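Side-chain contacts in Serine/threonine-protein kinase Tel1 (Chaetomium thermophilum, PDB 6SKY), which phosphorylates proteins on serine and threonine using ATP and probably activates checkpoint signalling as a sensor of DNA damage: residues Asp1964-Arg1968 and Gly1969-Gln1973; Lys2416-Ile2419 and Asn2420-Pro2423; Gln1813-Ala1816 and Lys1817-Ser1821. One frame throughout, in Å; residues are numbered along the deposited sequence.

Contact 1: Asp1964-Arg1968 and Gly1969-Gln1973; sequences DSHLR and GRDLQ
The imidazole of His1966 meets Gln1973 and Asp1971 across the turn that follows helix 1953-1968. Gln1973 CB sits over one face of the ring, 4.0 Å from the ring centroid, in a CH-pi contact. The amide of Gln1973 stays beside the CE1-NE2 side of the ring, its plane turned 33° from it. Asp1971 lies alongside His1966 and points the same way, with Asp1971 OD2 3.5 Å from His1966 CD2. This carboxylate oxygen approaches the ring obliquely. With chi1 at -162° the Asp1971 carboxylate swings away from its own N, to where OD1 takes the N-H of Gln1973. Gln1973 N donates to Asp1971 OD1 at 3.0 Å from above the carboxylate plane, a capping bond at the turn into helix 1974-1988. The backbone beneath is a Schellman motif. Asp1971 N donates to His1966 O at 2.9 Å, and a weak bond runs from Arg1970 N to Leu1967 O. Arg1970, with positive phi, is the C-prime residue. Its side chain turns back over the helix end. Arg1970 NH1 donates to Arg1968 O at 3.2 Å, the oxygen lying at the edge of the guanidinium, near its plane. Asp1977 accepts from His1966 ND1. The arginine charge would probably stabilise the carbonyl end of the first helix, and the same NH1 ties it to Glu2022 O of the second subunit.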
ATOM      1  N   ASP A1964      18.596  18.002  -0.853  1.00 31.68           N
ATOM      2  CA  ASP A1964      19.781  17.697  -0.058  1.00 31.68           C
ATOM      3  C   ASP A1964      21.012  17.601  -0.936  1.00 31.68           C
ATOM      4  O   ASP A1964      22.064  18.158  -0.616  1.00 31.68           O
ATOM      5  CB  ASP A1964      19.594  16.390   0.697  1.00 31.68           C
ATOM      6  CG  ASP A1964      18.437  16.425   1.640  1.00 31.68           C
ATOM      7  OD1 ASP A1964      17.845  17.508   1.821  1.00 31.68           O
ATOM      8  OD2 ASP A1964      18.113  15.357   2.201  1.00 31.68           O
ATOM      9  N   SER A1965      20.910  16.870  -2.042  1.00 32.00           N
ATOM     10  CA  SER A1965      22.076  16.690  -2.890  1.00 32.00           C
ATOM     11  C   SER A1965      22.557  18.004  -3.480  1.00 32.00           C
ATOM     12  O   SER A1965      23.741  18.142  -3.799  1.00 32.00           O
ATOM     13  CB  SER A1965      21.760  15.698  -3.995  1.00 32.00           C
ATOM     14  OG  SER A1965      22.750  15.751  -4.987  1.00 32.00           O
ATOM     15  N   HIS A1966      21.663  18.977  -3.642  1.00 37.32           N
ATOM     16  CA  HIS A1966      22.061  20.268  -4.188  1.00 37.32           C
ATOM     17  C   HIS A1966      22.562  21.233  -3.131  1.00 37.32           C
ATOM     18  O   HIS A1966      23.407  22.073  -3.433  1.00 37.32           O
ATOM     19  CB  HIS A1966      20.902  20.905  -4.947  1.00 37.32           C
ATOM     20  CG  HIS A1966      20.705  20.342  -6.314  1.00 37.32           C
ATOM     21  ND1 HIS A1966      19.480  20.314  -6.939  1.00 37.32           N
ATOM     22  CD2 HIS A1966      21.580  19.782  -7.179  1.00 37.32           C
ATOM     23  CE1 HIS A1966      19.607  19.759  -8.129  1.00 37.32           C
ATOM     24  NE2 HIS A1966      20.872  19.427  -8.299  1.00 37.32           N
ATOM     25  N   LEU A1967      22.062  21.143  -1.902  1.00 31.82           N
ATOM     26  CA  LEU A1967      22.647  21.927  -0.821  1.00 31.82           C
ATOM     27  C   LEU A1967      24.044  21.436  -0.481  1.00 31.82           C
ATOM     28  O   LEU A1967      24.942  22.238  -0.224  1.00 31.82           O
ATOM     29  CB  LEU A1967      21.773  21.862   0.423  1.00 31.82           C
ATOM     30  CG  LEU A1967      20.428  22.557   0.447  1.00 31.82           C
ATOM     31  CD1 LEU A1967      19.766  22.263   1.763  1.00 31.82           C
ATOM     32  CD2 LEU A1967      20.621  24.029   0.270  1.00 31.82           C
ATOM     33  N   ARG A1968      24.244  20.120  -0.461  1.00 31.71           N
ATOM     34  CA  ARG A1968      25.545  19.585  -0.081  1.00 31.71           C
ATOM     35  C   ARG A1968      26.609  19.920  -1.113  1.00 31.71           C
ATOM     36  O   ARG A1968      27.740  20.258  -0.759  1.00 31.71           O
ATOM     37  CB  ARG A1968      25.449  18.080   0.121  1.00 31.71           C
ATOM     38  CG  ARG A1968      26.782  17.394   0.223  1.00 31.71           C
ATOM     39  CD  ARG A1968      26.627  15.958   0.637  1.00 31.71           C
ATOM     40  NE  ARG A1968      25.813  15.204  -0.305  1.00 31.71           N
ATOM     41  CZ  ARG A1968      24.557  14.835  -0.083  1.00 31.71           C
ATOM     42  NH1 ARG A1968      23.962  15.145   1.058  1.00 31.71           N
ATOM     43  NH2 ARG A1968      23.899  14.152  -1.002  1.00 31.71           N
ATOM     44  N   GLY A1969      26.272  19.834  -2.386  1.00 36.49           N
ATOM     45  CA  GLY A1969      27.211  20.146  -3.435  1.00 36.49           C
ATOM     46  C   GLY A1969      27.312  21.605  -3.789  1.00 36.49           C
ATOM     47  O   GLY A1969      27.970  21.943  -4.775  1.00 36.49           O
ATOM     48  N   ARG A1970      26.685  22.480  -3.004  1.00 38.83           N
ATOM     49  CA  ARG A1970      26.682  23.919  -3.254  1.00 38.83           C
ATOM     50  C   ARG A1970      26.236  24.227  -4.676  1.00 38.83           C
ATOM     51  O   ARG A1970      26.775  25.105  -5.348  1.00 38.83           O
ATOM     52  CB  ARG A1970      28.047  24.532  -2.966  1.00 38.83           C
ATOM     53  CG  ARG A1970      28.191  25.058  -1.563  1.00 38.83           C
ATOM     54  CD  ARG A1970      28.392  23.943  -0.585  1.00 38.83           C
ATOM     55  NE  ARG A1970      28.322  24.419   0.788  1.00 38.83           N
ATOM     56  CZ  ARG A1970      28.269  23.623   1.846  1.00 38.83           C
ATOM     57  NH1 ARG A1970      28.281  22.311   1.686  1.00 38.83           N
ATOM     58  NH2 ARG A1970      28.203  24.143   3.060  1.00 38.83           N
ATOM     59  N   ASP A1971      25.242  23.485  -5.142  1.00 46.37           N
ATOM     60  CA  ASP A1971      24.694  23.704  -6.466  1.00 46.37           C
ATOM     61  C   ASP A1971      23.710  24.863  -6.434  1.00 46.37           C
ATOM     62  O   ASP A1971      23.111  25.173  -5.401  1.00 46.37           O
ATOM     63  CB  ASP A1971      24.016  22.432  -6.968  1.00 46.37           C
ATOM     64  CG  ASP A1971      23.804  22.433  -8.461  1.00 46.37           C
ATOM     65  OD1 ASP A1971      23.382  23.469  -9.009  1.00 46.37           O
ATOM     66  OD2 ASP A1971      24.057  21.390  -9.095  1.00 46.37           O
ATOM     67  N   LEU A1972      23.556  25.518  -7.580  1.00 49.99           N
ATOM     68  CA  LEU A1972      22.670  26.667  -7.679  1.00 49.99           C
ATOM     69  C   LEU A1972      21.224  26.284  -7.939  1.00 49.99           C
ATOM     70  O   LEU A1972      20.348  27.146  -7.836  1.00 49.99           O
ATOM     71  CB  LEU A1972      23.151  27.605  -8.784  1.00 49.99           C
ATOM     72  CG  LEU A1972      24.467  28.331  -8.524  1.00 49.99           C
ATOM     73  CD1 LEU A1972      24.865  29.119  -9.751  1.00 49.99           C
ATOM     74  CD2 LEU A1972      24.340  29.240  -7.312  1.00 49.99           C
ATOM     75  N   GLN A1973      20.951  25.027  -8.275  1.00 48.14           N
ATOM     76  CA  GLN A1973      19.580  24.602  -8.501  1.00 48.14           C
ATOM     77  C   GLN A1973      18.790  24.445  -7.215  1.00 48.14           C
ATOM     78  O   GLN A1973      17.561  24.368  -7.280  1.00 48.14           O
ATOM     79  CB  GLN A1973      19.552  23.282  -9.257  1.00 48.14           C
ATOM     80  CG  GLN A1973      20.319  23.296 -10.549  1.00 48.14           C
ATOM     81  CD  GLN A1973      20.019  22.085 -11.399  1.00 48.14           C
ATOM     82  OE1 GLN A1973      18.883  21.875 -11.816  1.00 48.14           O
ATOM     83  NE2 GLN A1973      21.037  21.275 -11.654  1.00 48.14           N
TER

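Contact 2: Lys2416-Ile2419 and Asn2420-Pro2423; sequences KKWI and NKVP
This is a local contact round the C-terminal end of helix 2409-2418, in the FAT region, where the chain turns into the loop before helix 2431-2434. Trp2418 and Lys2421 carry it on one side. Lys2421 is extended beyond CG and reaches back along the turn to the six-membered part of the indole. Lys2421 NZ lies 3.1 Å from Trp2418 CZ3, and Lys2421 CD is 4.0 Å from Trp2418 CE3. This is a van der Waals approach, and the ammonium comes to the ring obliquely. Trp2418 CG is anti to the carbonyl carbon (chi1 -64°), and the indole swings to the side where Lys2421 returns. Lys2417 CG lies over one face of the same indole. The FAT domain is an alpha solenoid of packed helices, and this turn is set against two of them. Trp2418 rests on Glu2379, Leu2382 and Leu2383 of the long helix 2348-2387, and the buried Val2422 touches Leu2385 there. Asn2420 faces another neighbour, Arg2455 of helix 2444-2459. Within the turn, the amide of Asn2420 crosses the branch of Ile2419. The first torsion of Ile2419 puts its CG2 on the side where the amide passes, with Asn2420 ND2 3.7 Å from Ile2419 CG2. Val2422 points its CB toward the helix end and brings Val2422 CG2 to 3.9 Å from Ile2419 O.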
ATOM      1  N   LYS A2416     -43.975 -13.593   3.728  1.00 38.85           N
ATOM      2  CA  LYS A2416     -45.394 -13.283   3.796  1.00 38.85           C
ATOM      3  C   LYS A2416     -45.658 -12.182   4.799  1.00 38.85           C
ATOM      4  O   LYS A2416     -46.493 -11.303   4.566  1.00 38.85           O
ATOM      5  CB  LYS A2416     -46.186 -14.527   4.171  1.00 38.85           C
ATOM      6  CG  LYS A2416     -47.631 -14.230   4.475  1.00 38.85           C
ATOM      7  CD  LYS A2416     -48.352 -15.448   4.987  1.00 38.85           C
ATOM      8  CE  LYS A2416     -49.777 -15.106   5.351  1.00 38.85           C
ATOM      9  NZ  LYS A2416     -50.509 -16.292   5.848  1.00 38.85           N
ATOM     10  N   LYS A2417     -44.944 -12.203   5.919  1.00 38.99           N
ATOM     11  CA  LYS A2417     -45.206 -11.217   6.955  1.00 38.99           C
ATOM     12  C   LYS A2417     -44.728  -9.827   6.553  1.00 38.99           C
ATOM     13  O   LYS A2417     -45.388  -8.833   6.865  1.00 38.99           O
ATOM     14  CB  LYS A2417     -44.555 -11.659   8.257  1.00 38.99           C
ATOM     15  CG  LYS A2417     -45.001 -10.875   9.456  1.00 38.99           C
ATOM     16  CD  LYS A2417     -44.369 -11.423  10.708  1.00 38.99           C
ATOM     17  CE  LYS A2417     -44.642 -10.527  11.892  1.00 38.99           C
ATOM     18  NZ  LYS A2417     -43.936 -11.023  13.100  1.00 38.99           N
ATOM     19  N   TRP A2418     -43.590  -9.723   5.863  1.00 36.76           N
ATOM     20  CA  TRP A2418     -42.980  -8.408   5.663  1.00 36.76           C
ATOM     21  C   TRP A2418     -42.983  -7.884   4.231  1.00 36.76           C
ATOM     22  O   TRP A2418     -42.458  -6.795   4.004  1.00 36.76           O
ATOM     23  CB  TRP A2418     -41.537  -8.414   6.176  1.00 36.76           C
ATOM     24  CG  TRP A2418     -41.453  -8.645   7.629  1.00 36.76           C
ATOM     25  CD1 TRP A2418     -41.080  -9.789   8.252  1.00 36.76           C
ATOM     26  CD2 TRP A2418     -41.780  -7.717   8.657  1.00 36.76           C
ATOM     27  NE1 TRP A2418     -41.141  -9.631   9.609  1.00 36.76           N
ATOM     28  CE2 TRP A2418     -41.573  -8.362   9.882  1.00 36.76           C
ATOM     29  CE3 TRP A2418     -42.229  -6.397   8.660  1.00 36.76           C
ATOM     30  CZ2 TRP A2418     -41.795  -7.738  11.094  1.00 36.76           C
ATOM     31  CZ3 TRP A2418     -42.447  -5.781   9.861  1.00 36.76           C
ATOM     32  CH2 TRP A2418     -42.232  -6.449  11.062  1.00 36.76           C
ATOM     33  N   ILE A2419     -43.560  -8.594   3.263  1.00 35.62           N
ATOM     34  CA  ILE A2419     -43.382  -8.191   1.870  1.00 35.62           C
ATOM     35  C   ILE A2419     -44.261  -7.014   1.461  1.00 35.62           C
ATOM     36  O   ILE A2419     -43.901  -6.280   0.538  1.00 35.62           O
ATOM     37  CB  ILE A2419     -43.640  -9.387   0.939  1.00 35.62           C
ATOM     38  CG1 ILE A2419     -43.211  -9.087  -0.495  1.00 35.62           C
ATOM     39  CG2 ILE A2419     -45.093  -9.755   0.947  1.00 35.62           C
ATOM     40  CD1 ILE A2419     -41.743  -8.996  -0.697  1.00 35.62           C
ATOM     41  N   ASN A2420     -45.387  -6.790   2.123  1.00 40.50           N
ATOM     42  CA  ASN A2420     -46.330  -5.789   1.643  1.00 40.50           C
ATOM     43  C   ASN A2420     -45.954  -4.365   2.009  1.00 40.50           C
ATOM     44  O   ASN A2420     -46.713  -3.447   1.694  1.00 40.50           O
ATOM     45  CB  ASN A2420     -47.727  -6.089   2.171  1.00 40.50           C
ATOM     46  CG  ASN A2420     -48.319  -7.315   1.546  1.00 40.50           C
ATOM     47  OD1 ASN A2420     -48.804  -7.273   0.421  1.00 40.50           O
ATOM     48  ND2 ASN A2420     -48.281  -8.423   2.269  1.00 40.50           N
ATOM     49  N   LYS A2421     -44.816  -4.150   2.654  1.00 38.30           N
ATOM     50  CA  LYS A2421     -44.412  -2.819   3.069  1.00 38.30           C
ATOM     51  C   LYS A2421     -43.314  -2.243   2.202  1.00 38.30           C
ATOM     52  O   LYS A2421     -42.945  -1.081   2.382  1.00 38.30           O
ATOM     53  CB  LYS A2421     -43.970  -2.844   4.526  1.00 38.30           C
ATOM     54  CG  LYS A2421     -45.069  -3.310   5.441  1.00 38.30           C
ATOM     55  CD  LYS A2421     -44.558  -3.661   6.810  1.00 38.30           C
ATOM     56  CE  LYS A2421     -45.645  -4.343   7.606  1.00 38.30           C
ATOM     57  NZ  LYS A2421     -45.228  -4.590   9.006  1.00 38.30           N
ATOM     58  N   VAL A2422     -42.788  -3.019   1.264  1.00 33.61           N
ATOM     59  CA  VAL A2422     -41.776  -2.532   0.339  1.00 33.61           C
ATOM     60  C   VAL A2422     -42.483  -1.858  -0.826  1.00 33.61           C
ATOM     61  O   VAL A2422     -43.460  -2.407  -1.352  1.00 33.61           O
ATOM     62  CB  VAL A2422     -40.874  -3.673  -0.147  1.00 33.61           C
ATOM     63  CG1 VAL A2422     -39.686  -3.120  -0.882  1.00 33.61           C
ATOM     64  CG2 VAL A2422     -40.432  -4.511   1.011  1.00 33.61           C
ATOM     65  N   PRO A2423     -42.056  -0.674  -1.248  1.00 33.84           N
ATOM     66  CA  PRO A2423     -42.573  -0.115  -2.496  1.00 33.84           C
ATOM     67  C   PRO A2423     -42.243  -1.030  -3.664  1.00 33.84           C
ATOM     68  O   PRO A2423     -41.147  -1.577  -3.753  1.00 33.84           O
ATOM     69  CB  PRO A2423     -41.841   1.222  -2.611  1.00 33.84           C
ATOM     70  CG  PRO A2423     -41.393   1.524  -1.249  1.00 33.84           C
ATOM     71  CD  PRO A2423     -41.112   0.236  -0.591  1.00 33.84           C
TER

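Contact 3: Gln1813-Ala1816 and Lys1817-Ser1821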
ATOM      1  N   GLN A1813      -4.414  32.285 -62.435  1.00 63.04           N
ATOM      2  CA  GLN A1813      -3.082  32.312 -61.850  1.00 63.04           C
ATOM      3  C   GLN A1813      -3.197  32.575 -60.355  1.00 63.04           C
ATOM      4  O   GLN A1813      -3.706  33.619 -59.936  1.00 63.04           O
ATOM      5  CB  GLN A1813      -2.224  33.378 -62.527  1.00 63.04           C
ATOM      6  CG  GLN A1813      -0.770  33.357 -62.107  1.00 63.04           C
ATOM      7  CD  GLN A1813      -0.362  34.608 -61.359  1.00 63.04           C
ATOM      8  OE1 GLN A1813      -0.943  35.673 -61.551  1.00 63.04           O
ATOM      9  NE2 GLN A1813       0.639  34.484 -60.497  1.00 63.04           N
ATOM     10  N   GLN A1814      -2.725  31.630 -59.547  1.00 57.37           N
ATOM     11  CA  GLN A1814      -2.935  31.664 -58.103  1.00 57.37           C
ATOM     12  C   GLN A1814      -1.878  32.553 -57.469  1.00 57.37           C
ATOM     13  O   GLN A1814      -0.818  32.095 -57.047  1.00 57.37           O
ATOM     14  CB  GLN A1814      -2.910  30.256 -57.533  1.00 57.37           C
ATOM     15  CG  GLN A1814      -4.096  29.440 -57.965  1.00 57.37           C
ATOM     16  CD  GLN A1814      -4.095  28.063 -57.377  1.00 57.37           C
ATOM     17  OE1 GLN A1814      -3.043  27.498 -57.101  1.00 57.37           O
ATOM     18  NE2 GLN A1814      -5.278  27.509 -57.179  1.00 57.37           N
ATOM     19  N   SER A1815      -2.189  33.842 -57.376  1.00 55.40           N
ATOM     20  CA  SER A1815      -1.243  34.831 -56.880  1.00 55.40           C
ATOM     21  C   SER A1815      -1.315  34.993 -55.368  1.00 55.40           C
ATOM     22  O   SER A1815      -0.281  34.979 -54.691  1.00 55.40           O
ATOM     23  CB  SER A1815      -1.500  36.173 -57.562  1.00 55.40           C
ATOM     24  OG  SER A1815      -0.571  37.148 -57.129  1.00 55.40           O
ATOM     25  N   ALA A1816      -2.524  35.163 -54.828  1.00 50.19           N
ATOM     26  CA  ALA A1816      -2.671  35.339 -53.390  1.00 50.19           C
ATOM     27  C   ALA A1816      -2.245  34.098 -52.630  1.00 50.19           C
ATOM     28  O   ALA A1816      -1.681  34.207 -51.539  1.00 50.19           O
ATOM     29  CB  ALA A1816      -4.108  35.698 -53.040  1.00 50.19           C
ATOM     30  N   LYS A1817      -2.493  32.915 -53.188  1.00 48.32           N
ATOM     31  CA  LYS A1817      -2.037  31.698 -52.533  1.00 48.32           C
ATOM     32  C   LYS A1817      -0.523  31.679 -52.428  1.00 48.32           C
ATOM     33  O   LYS A1817       0.031  31.406 -51.362  1.00 48.32           O
ATOM     34  CB  LYS A1817      -2.528  30.467 -53.284  1.00 48.32           C
ATOM     35  CG  LYS A1817      -1.943  29.191 -52.735  1.00 48.32           C
ATOM     36  CD  LYS A1817      -2.362  27.992 -53.534  1.00 48.32           C
ATOM     37  CE  LYS A1817      -1.738  26.737 -52.972  1.00 48.32           C
ATOM     38  NZ  LYS A1817      -2.278  25.519 -53.621  1.00 48.32           N
ATOM     39  N   ARG A1818       0.161  31.984 -53.529  1.00 53.39           N
ATOM     40  CA  ARG A1818       1.618  32.001 -53.529  1.00 53.39           C
ATOM     41  C   ARG A1818       2.160  33.025 -52.543  1.00 53.39           C
ATOM     42  O   ARG A1818       3.051  32.722 -51.744  1.00 53.39           O
ATOM     43  CB  ARG A1818       2.122  32.286 -54.939  1.00 53.39           C
ATOM     44  CG  ARG A1818       3.621  32.403 -55.044  1.00 53.39           C
ATOM     45  CD  ARG A1818       4.034  32.887 -56.419  1.00 53.39           C
ATOM     46  NE  ARG A1818       3.412  34.162 -56.754  1.00 53.39           N
ATOM     47  CZ  ARG A1818       3.845  35.338 -56.317  1.00 53.39           C
ATOM     48  NH1 ARG A1818       4.901  35.402 -55.520  1.00 53.39           N
ATOM     49  NH2 ARG A1818       3.218  36.451 -56.670  1.00 53.39           N
ATOM     50  N   GLU A1819       1.611  34.240 -52.565  1.00 54.65           N
ATOM     51  CA  GLU A1819       2.117  35.294 -51.692  1.00 54.65           C
ATOM     52  C   GLU A1819       1.892  34.962 -50.223  1.00 54.65           C
ATOM     53  O   GLU A1819       2.809  35.080 -49.400  1.00 54.65           O
ATOM     54  CB  GLU A1819       1.456  36.621 -52.045  1.00 54.65           C
ATOM     55  CG  GLU A1819       1.775  37.116 -53.435  1.00 54.65           C
ATOM     56  CD  GLU A1819       0.991  38.362 -53.797  1.00 54.65           C
ATOM     57  OE1 GLU A1819      -0.164  38.494 -53.344  1.00 54.65           O
ATOM     58  OE2 GLU A1819       1.534  39.212 -54.534  1.00 54.65           O
ATOM     59  N   LEU A1820       0.675  34.540 -49.873  1.00 48.24           N
ATOM     60  CA  LEU A1820       0.365  34.242 -48.482  1.00 48.24           C
ATOM     61  C   LEU A1820       1.133  33.030 -47.985  1.00 48.24           C
ATOM     62  O   LEU A1820       1.607  33.018 -46.848  1.00 48.24           O
ATOM     63  CB  LEU A1820      -1.134  34.025 -48.319  1.00 48.24           C
ATOM     64  CG  LEU A1820      -2.002  35.273 -48.263  1.00 48.24           C
ATOM     65  CD1 LEU A1820      -3.447  34.906 -48.441  1.00 48.24           C
ATOM     66  CD2 LEU A1820      -1.801  35.958 -46.944  1.00 48.24           C
ATOM     67  N   SER A1821       1.278  32.003 -48.821  1.00 49.30           N
ATOM     68  CA  SER A1821       1.988  30.810 -48.392  1.00 49.30           C
ATOM     69  C   SER A1821       3.487  31.044 -48.303  1.00 49.30           C
ATOM     70  O   SER A1821       4.170  30.348 -47.547  1.00 49.30           O
ATOM     71  CB  SER A1821       1.683  29.662 -49.341  1.00 49.30           C
ATOM     72  OG  SER A1821       1.909  30.052 -50.675  1.00 49.30           O
TER
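Ser1815 and Glu1819 meet one turn apart in the first turn of helix 1815-1827. Glu1819 N donates to Ser1815 O at 2.9 Å, with an N-H...O angle of 165°. The side chain of Glu1819 folds back over the same carbonyl. Its first torsion explains this: CG is anti to the carbonyl carbon and lies beside the backbone N (chi1 -64°). The next bond follows in step, from Leu1820 N to Ala1816 O at 2.9 Å. These two backbone bonds, with Ala1816 and Leu1820 buried, make the tight part of the contact. The Arg1818 flank is looser. Ser1815 OG stands 3.9 Å from both Glu1819 CD and Arg1818 NH2. Arg1818, exposed and bent at chi3, makes a long salt bridge to Glu1819 OE2. Its NH1 has another long, weak ion pair with Glu1822. A third flank holds Gln1814 and Lys1817, which run alongside each other and point the same way, with Gln1814 OE1 3.7 Å from Lys1817 CD. The lysine NZ goes on to bond His1865 O. Gln1814 is the centre of an inverse gamma turn just before the helix, and Gln1809 OE1 accepts from Ala1816 N. Helix 1793-1808 packs against this start through Val1805 on Ala1816 and Leu1806 on Lys1817. Leu1820 meets Phe1752 and Leu1867 from loops.

In the fold
The three are separate local contacts of one large helical chain, one at a helix start and two at helix ends, and do not touch. Along the sequence contact 3 comes first, then contact 1, then contact 2. Contacts 1 and 2 both lie in the FAT range, yet their centres are 73 Å apart. Contacts 1 and 3 are 57 Å apart between centres, with nearest atoms about 40 Å apart. Contacts 2 and 3 are 82 Å apart between centres, on opposite sides of the chain's centre. Contact 1 alone meets the second subunit. All three lie away from the kinase site, where Asn2765 and Asp2779 hold magnesium and Lys2610 lines the nucleotide pocket.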